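Local atomic coordinates of serpin-ZX (PDB entry 3LE2), a protein that inhibits metacaspase-9 through cleavage of its reactive centre loop and covalent trapping of the enzyme, and limits the protease RD21A, restraining programmed cell death. Residues Ala216-Leu228 with Gln235-Asn247. Sequence-based numbering, arbitrary orientation.
Sequences AYDGFKVLGLPYL and QFSMYFYLPDANN. With SO4 (sulfate ion), chain B; ACT (acetate ion), chain C.
Phe240 lays one edge of its ring against Leu223 and Leu225, and its side chain is worth following outward. CB sits 4.0 Å from Leu223 O, the carbonyl that also accepts the Phe240 backbone N-H. With CG anti to the carbonyl carbon (chi1 -60°), the ring runs alongside Leu223: its CD2 edge carries that same oxygen in the ring plane and packs 3.8 Å from Leu223 CD2. One atom further, CE2 is 3.6 Å from Leu225 CD1, and CZ reaches the same methyl less closely. Phe370, on the next strand 370-376, and Phe364, from strand 361-365, add aromatic packing. The backbones form an antiparallel hairpin, 220-226 against 236-243, within the serpin B-sheet; paired N-H...O bonds link Lys221 with Leu242, Leu223 with Phe240 and Leu225 with Met238. On the other face, Val222 and Tyr241 point the same way, Val222 CG2 meeting Tyr241 CD1 at 3.6 Å while Val222 CG1 stands over the ring, off-centre. Helix 249-258 packs on Tyr241 through Leu252. Next along, the Tyr239 ring brings CD1 to 3.5 Å from Gly224 CA, its hydroxyl bonded to Asn377; an acetate, probably picked up during crystallisation, lies at the ring edge. Past the last strand pair, the Tyr227 side chain runs roughly perpendicular to that of Phe236, Tyr227 CD2 to Phe236 CB 3.6 Å, and Tyr227 OH reaches Met238 CE at 3.4 Å. At the opposite end, Asp244 N bonds to Gly219 O, and a water takes the Gly219 N-H and lies close to Asp244 OD2.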
loop_
_atom_site.group_PDB
_atom_site.type_symbol
_atom_site.label_atom_id
_atom_site.label_comp_id
_atom_site.label_asym_id
_atom_site.label_seq_id
_atom_site.Cartn_x
_atom_site.Cartn_y
_atom_site.Cartn_z
ATOM N N ALA A 216 -6.556 23.136 -1.524
ATOM C CA ALA A 216 -5.721 23.631 -0.449
ATOM C C ALA A 216 -6.467 23.582 0.874
ATOM O O ALA A 216 -7.674 23.810 0.943
ATOM C CB ALA A 216 -5.251 25.052 -0.748
ATOM N N TYR A 217 -5.726 23.276 1.925
ATOM C CA TYR A 217 -6.257 23.198 3.261
ATOM C C TYR A 217 -5.329 23.983 4.203
ATOM O O TYR A 217 -4.359 24.602 3.769
ATOM C CB TYR A 217 -6.359 21.731 3.684
ATOM C CG TYR A 217 -7.221 20.901 2.759
ATOM C CD1 TYR A 217 -8.606 20.877 2.903
ATOM C CD2 TYR A 217 -6.659 20.148 1.744
ATOM C CE1 TYR A 217 -9.400 20.123 2.062
ATOM C CE2 TYR A 217 -7.448 19.394 0.892
ATOM C CZ TYR A 217 -8.821 19.383 1.055
ATOM O OH TYR A 217 -9.621 18.629 0.215
ATOM N N ASP A 218 -5.635 23.967 5.492
ATOM C CA ASP A 218 -4.833 24.690 6.454
ATOM C C ASP A 218 -3.501 23.951 6.675
ATOM O O ASP A 218 -3.443 22.955 7.396
ATOM C CB ASP A 218 -5.626 24.839 7.762
ATOM C CG ASP A 218 -4.905 25.689 8.799
ATOM O OD1 ASP A 218 -3.835 26.247 8.468
ATOM O OD2 ASP A 218 -5.418 25.796 9.939
ATOM N N GLY A 219 -2.447 24.426 6.024
ATOM C CA GLY A 219 -1.116 23.877 6.219
ATOM C C GLY A 219 -0.604 22.920 5.153
ATOM O O GLY A 219 0.549 22.478 5.217
ATOM N N PHE A 220 -1.453 22.580 4.185
ATOM C CA PHE A 220 -1.073 21.616 3.158
ATOM C C PHE A 220 -1.973 21.674 1.948
ATOM O O PHE A 220 -2.989 22.354 1.949
ATOM C CB PHE A 220 -1.082 20.192 3.713
ATOM C CG PHE A 220 -2.425 19.740 4.218
ATOM C CD1 PHE A 220 -2.872 20.109 5.486
ATOM C CD2 PHE A 220 -3.245 18.935 3.433
ATOM C CE1 PHE A 220 -4.115 19.681 5.956
ATOM C CE2 PHE A 220 -4.499 18.512 3.901
ATOM C CZ PHE A 220 -4.920 18.877 5.162
ATOM N N LYS A 221 -1.580 20.954 0.908
ATOM C CA LYS A 221 -2.397 20.822 -0.280
ATOM C C LYS A 221 -2.498 19.366 -0.701
ATOM O O LYS A 221 -1.666 18.536 -0.322
ATOM C CB LYS A 221 -1.823 21.658 -1.407
ATOM C CG LYS A 221 -1.878 23.145 -1.143
ATOM C CD LYS A 221 -1.019 23.879 -2.155
ATOM C CE LYS A 221 -0.709 25.277 -1.686
ATOM N NZ LYS A 221 0.051 26.002 -2.738
ATOM N N VAL A 222 -3.539 19.051 -1.464
ATOM C CA VAL A 222 -3.690 17.710 -2.004
ATOM C C VAL A 222 -3.898 17.726 -3.513
ATOM O O VAL A 222 -4.685 18.524 -4.036
ATOM C CB VAL A 222 -4.840 16.952 -1.344
ATOM C CG1 VAL A 222 -4.922 15.531 -1.909
ATOM C CG2 VAL A 222 -4.648 16.927 0.165
ATOM N N LEU A 223 -3.161 16.856 -4.203
ATOM C CA LEU A 223 -3.308 16.680 -5.645
ATOM C C LEU A 223 -3.773 15.259 -5.928
ATOM O O LEU A 223 -3.251 14.314 -5.347
ATOM C CB LEU A 223 -1.990 16.948 -6.363
ATOM C CG LEU A 223 -1.880 16.367 -7.778
ATOM C CD1 LEU A 223 -2.730 17.137 -8.770
ATOM C CD2 LEU A 223 -0.428 16.347 -8.219
ATOM N N GLY A 224 -4.785 15.108 -6.780
ATOM C CA GLY A 224 -5.211 13.788 -7.212
ATOM C C GLY A 224 -4.846 13.584 -8.671
ATOM O O GLY A 224 -5.093 14.467 -9.493
ATOM N N LEU A 225 -4.237 12.444 -8.991
ATOM C CA LEU A 225 -3.933 12.070 -10.389
ATOM C C LEU A 225 -4.561 10.728 -10.738
ATOM O O LEU A 225 -4.006 9.682 -10.398
ATOM C CB LEU A 225 -2.418 11.981 -10.638
ATOM C CG LEU A 225 -1.538 13.233 -10.569
ATOM C CD1 LEU A 225 -0.105 12.869 -10.794
ATOM C CD2 LEU A 225 -1.955 14.274 -11.585
ATOM N N PRO A 226 -5.717 10.749 -11.419
ATOM C CA PRO A 226 -6.432 9.530 -11.828
ATOM C C PRO A 226 -5.650 8.691 -12.848
ATOM O O PRO A 226 -4.981 9.247 -13.733
ATOM C CB PRO A 226 -7.708 10.063 -12.514
ATOM C CG PRO A 226 -7.702 11.530 -12.328
ATOM C CD PRO A 226 -6.319 11.967 -11.988
ATOM N N TYR A 227 -5.767 7.368 -12.722
ATOM C CA TYR A 227 -5.185 6.420 -13.667
ATOM C C TYR A 227 -6.196 6.070 -14.748
ATOM O O TYR A 227 -7.392 5.931 -14.467
ATOM C CB TYR A 227 -4.747 5.124 -12.961
ATOM C CG TYR A 227 -3.544 5.286 -12.065
ATOM C CD1 TYR A 227 -2.273 5.412 -12.606
ATOM C CD2 TYR A 227 -3.676 5.314 -10.675
ATOM C CE1 TYR A 227 -1.173 5.577 -11.803
ATOM C CE2 TYR A 227 -2.572 5.473 -9.855
ATOM C CZ TYR A 227 -1.317 5.603 -10.433
ATOM O OH TYR A 227 -0.196 5.758 -9.650
ATOM N N LEU A 228 -5.698 5.927 -15.974
ATOM C CA LEU A 228 -6.468 5.410 -17.101
ATOM C C LEU A 228 -7.244 4.150 -16.717
ATOM O O LEU A 228 -6.717 3.252 -16.064
ATOM C CB LEU A 228 -5.529 5.087 -18.268
ATOM C CG LEU A 228 -6.241 4.514 -19.493
ATOM C CD1 LEU A 228 -7.180 5.568 -20.123
ATOM C CD2 LEU A 228 -5.231 3.974 -20.498
ATOM N N GLN A 235 -11.700 2.546 -10.362
ATOM C CA GLN A 235 -11.096 3.836 -10.638
ATOM C C GLN A 235 -9.959 4.090 -9.653
ATOM O O GLN A 235 -10.191 4.378 -8.476
ATOM C CB GLN A 235 -12.131 4.966 -10.556
ATOM C CG GLN A 235 -11.494 6.365 -10.710
ATOM C CD GLN A 235 -10.754 6.526 -12.037
ATOM O OE1 GLN A 235 -9.523 6.641 -12.082
ATOM N NE2 GLN A 235 -11.511 6.521 -13.130
ATOM N N PHE A 236 -8.728 3.986 -10.135
ATOM C CA PHE A 236 -7.577 4.209 -9.275
ATOM C C PHE A 236 -7.107 5.640 -9.424
ATOM O O PHE A 236 -7.204 6.219 -10.499
ATOM C CB PHE A 236 -6.436 3.269 -9.657
ATOM C CG PHE A 236 -6.762 1.812 -9.497
ATOM C CD1 PHE A 236 -7.161 1.054 -10.587
ATOM C CD2 PHE A 236 -6.654 1.198 -8.259
ATOM C CE1 PHE A 236 -7.458 -0.286 -10.445
ATOM C CE2 PHE A 236 -6.937 -0.153 -8.107
ATOM C CZ PHE A 236 -7.338 -0.896 -9.199
ATOM N N SER A 237 -6.602 6.207 -8.337
ATOM C CA SER A 237 -5.929 7.504 -8.382
ATOM C C SER A 237 -4.752 7.509 -7.413
ATOM O O SER A 237 -4.678 6.692 -6.487
ATOM C CB SER A 237 -6.892 8.640 -8.018
ATOM O OG SER A 237 -8.058 8.577 -8.809
ATOM N N MET A 238 -3.832 8.433 -7.631
ATOM C CA MET A 238 -2.747 8.648 -6.686
ATOM C C MET A 238 -2.934 10.030 -6.102
ATOM O O MET A 238 -3.223 10.991 -6.816
ATOM C CB MET A 238 -1.357 8.504 -7.348
ATOM C CG MET A 238 -0.179 8.864 -6.417
ATOM S SD MET A 238 1.458 8.680 -7.157
ATOM C CE MET A 238 1.669 6.899 -7.044
ATOM N N TYR A 239 -2.794 10.122 -4.791
ATOM C CA TYR A 239 -2.953 11.384 -4.114
ATOM C C TYR A 239 -1.632 11.804 -3.501
ATOM O O TYR A 239 -0.883 10.966 -2.960
ATOM C CB TYR A 239 -4.060 11.282 -3.054
ATOM C CG TYR A 239 -5.417 11.036 -3.681
ATOM C CD1 TYR A 239 -6.139 12.074 -4.263
ATOM C CD2 TYR A 239 -5.950 9.759 -3.726
ATOM C CE1 TYR A 239 -7.364 11.840 -4.872
ATOM C CE2 TYR A 239 -7.167 9.520 -4.309
ATOM C CZ TYR A 239 -7.877 10.558 -4.881
ATOM O OH TYR A 239 -9.091 10.278 -5.455
ATOM N N PHE A 240 -1.352 13.101 -3.614
ATOM C CA PHE A 240 -0.139 13.707 -3.074
ATOM C C PHE A 240 -0.545 14.676 -1.980
ATOM O O PHE A 240 -1.360 15.562 -2.219
ATOM C CB PHE A 240 0.612 14.477 -4.160
ATOM C CG PHE A 240 1.049 13.627 -5.321
ATOM C CD1 PHE A 240 2.387 13.343 -5.519
ATOM C CD2 PHE A 240 0.119 13.118 -6.218
ATOM C CE1 PHE A 240 2.797 12.567 -6.581
ATOM C CE2 PHE A 240 0.520 12.340 -7.282
ATOM C CZ PHE A 240 1.863 12.064 -7.463
ATOM N N TYR A 241 0.017 14.487 -0.787
ATOM C CA TYR A 241 -0.259 15.351 0.344
ATOM C C TYR A 241 0.987 16.152 0.659
ATOM O O TYR A 241 1.962 15.622 1.205
ATOM C CB TYR A 241 -0.722 14.545 1.559
ATOM C CG TYR A 241 -1.876 13.625 1.235
ATOM C CD1 TYR A 241 -3.189 13.929 1.631
ATOM C CD2 TYR A 241 -1.660 12.450 0.523
ATOM C CE1 TYR A 241 -4.253 13.072 1.318
ATOM C CE2 TYR A 241 -2.704 11.592 0.208
ATOM C CZ TYR A 241 -3.991 11.900 0.602
ATOM O OH TYR A 241 -4.996 11.022 0.267
ATOM N N LEU A 242 0.926 17.437 0.319
ATOM C CA LEU A 242 2.075 18.324 0.331
ATOM C C LEU A 242 1.993 19.399 1.424
ATOM O O LEU A 242 1.229 20.346 1.312
ATOM C CB LEU A 242 2.188 18.982 -1.042
ATOM C CG LEU A 242 3.408 19.841 -1.370
ATOM C CD1 LEU A 242 4.658 18.986 -1.408
ATOM C CD2 LEU A 242 3.205 20.560 -2.703
ATOM N N PRO A 243 2.800 19.260 2.487
ATOM C CA PRO A 243 2.847 20.289 3.531
ATOM C C PRO A 243 3.268 21.619 2.927
ATOM O O PRO A 243 4.011 21.615 1.948
ATOM C CB PRO A 243 3.963 19.803 4.456
ATOM C CG PRO A 243 4.125 18.358 4.153
ATOM C CD PRO A 243 3.798 18.203 2.708
ATOM N N ASP A 244 2.804 22.731 3.488
ATOM C CA ASP A 244 3.279 24.038 3.049
ATOM C C ASP A 244 4.769 24.172 3.353
ATOM O O ASP A 244 5.534 24.658 2.523
ATOM C CB ASP A 244 2.494 25.166 3.733
ATOM C CG ASP A 244 1.022 25.193 3.318
ATOM O OD1 ASP A 244 0.655 24.484 2.360
ATOM O OD2 ASP A 244 0.233 25.923 3.946
ATOM N N ALA A 245 5.176 23.732 4.544
ATOM C CA ALA A 245 6.577 23.830 4.970
ATOM C C ALA A 245 7.463 22.686 4.436
ATOM O O ALA A 245 7.055 21.517 4.406
ATOM C CB ALA A 245 6.667 23.919 6.504
ATOM N N ASN A 246 8.680 23.035 4.020
ATOM C CA ASN A 246 9.625 22.059 3.484
ATOM C C ASN A 246 9.814 20.855 4.416
ATOM O O ASN A 246 9.952 19.725 3.968
ATOM C CB ASN A 246 10.975 22.719 3.183
ATOM C CG ASN A 246 10.940 23.598 1.948
ATOM O OD1 ASN A 246 10.017 23.529 1.140
ATOM N ND2 ASN A 246 11.957 24.433 1.796
ATOM N N ASN A 247 9.796 21.102 5.716
ATOM C CA ASN A 247 9.959 20.032 6.682
ATOM C C ASN A 247 8.642 19.656 7.352
ATOM O O ASN A 247 8.653 19.141 8.468
ATOM C CB ASN A 247 10.971 20.451 7.757
ATOM C CG ASN A 247 10.476 21.622 8.593
ATOM O OD1 ASN A 247 9.543 22.321 8.201
ATOM N ND2 ASN A 247 11.090 21.835 9.751
HETATM S S SO4 B . -8.942 23.221 6.723
HETATM O O1 SO4 B . -10.024 22.261 6.950
HETATM O O2 SO4 B . -7.654 22.530 6.905
HETATM O O3 SO4 B . -8.989 23.781 5.366
HETATM O O4 SO4 B . -9.129 24.310 7.688
HETATM C C ACT C . -9.678 12.497 -7.957
HETATM O O ACT C . -8.879 11.792 -8.636
HETATM O OXT ACT C . -9.167 13.266 -7.105
HETATM C CH3 ACT C . -11.167 12.436 -8.156
HETATM O O HOH W 1 -2.237 26.983 4.357
HETATM O O HOH W 2 3.502 22.511 6.894
HETATM O O HOH W 3 -8.056 3.445 -12.844
#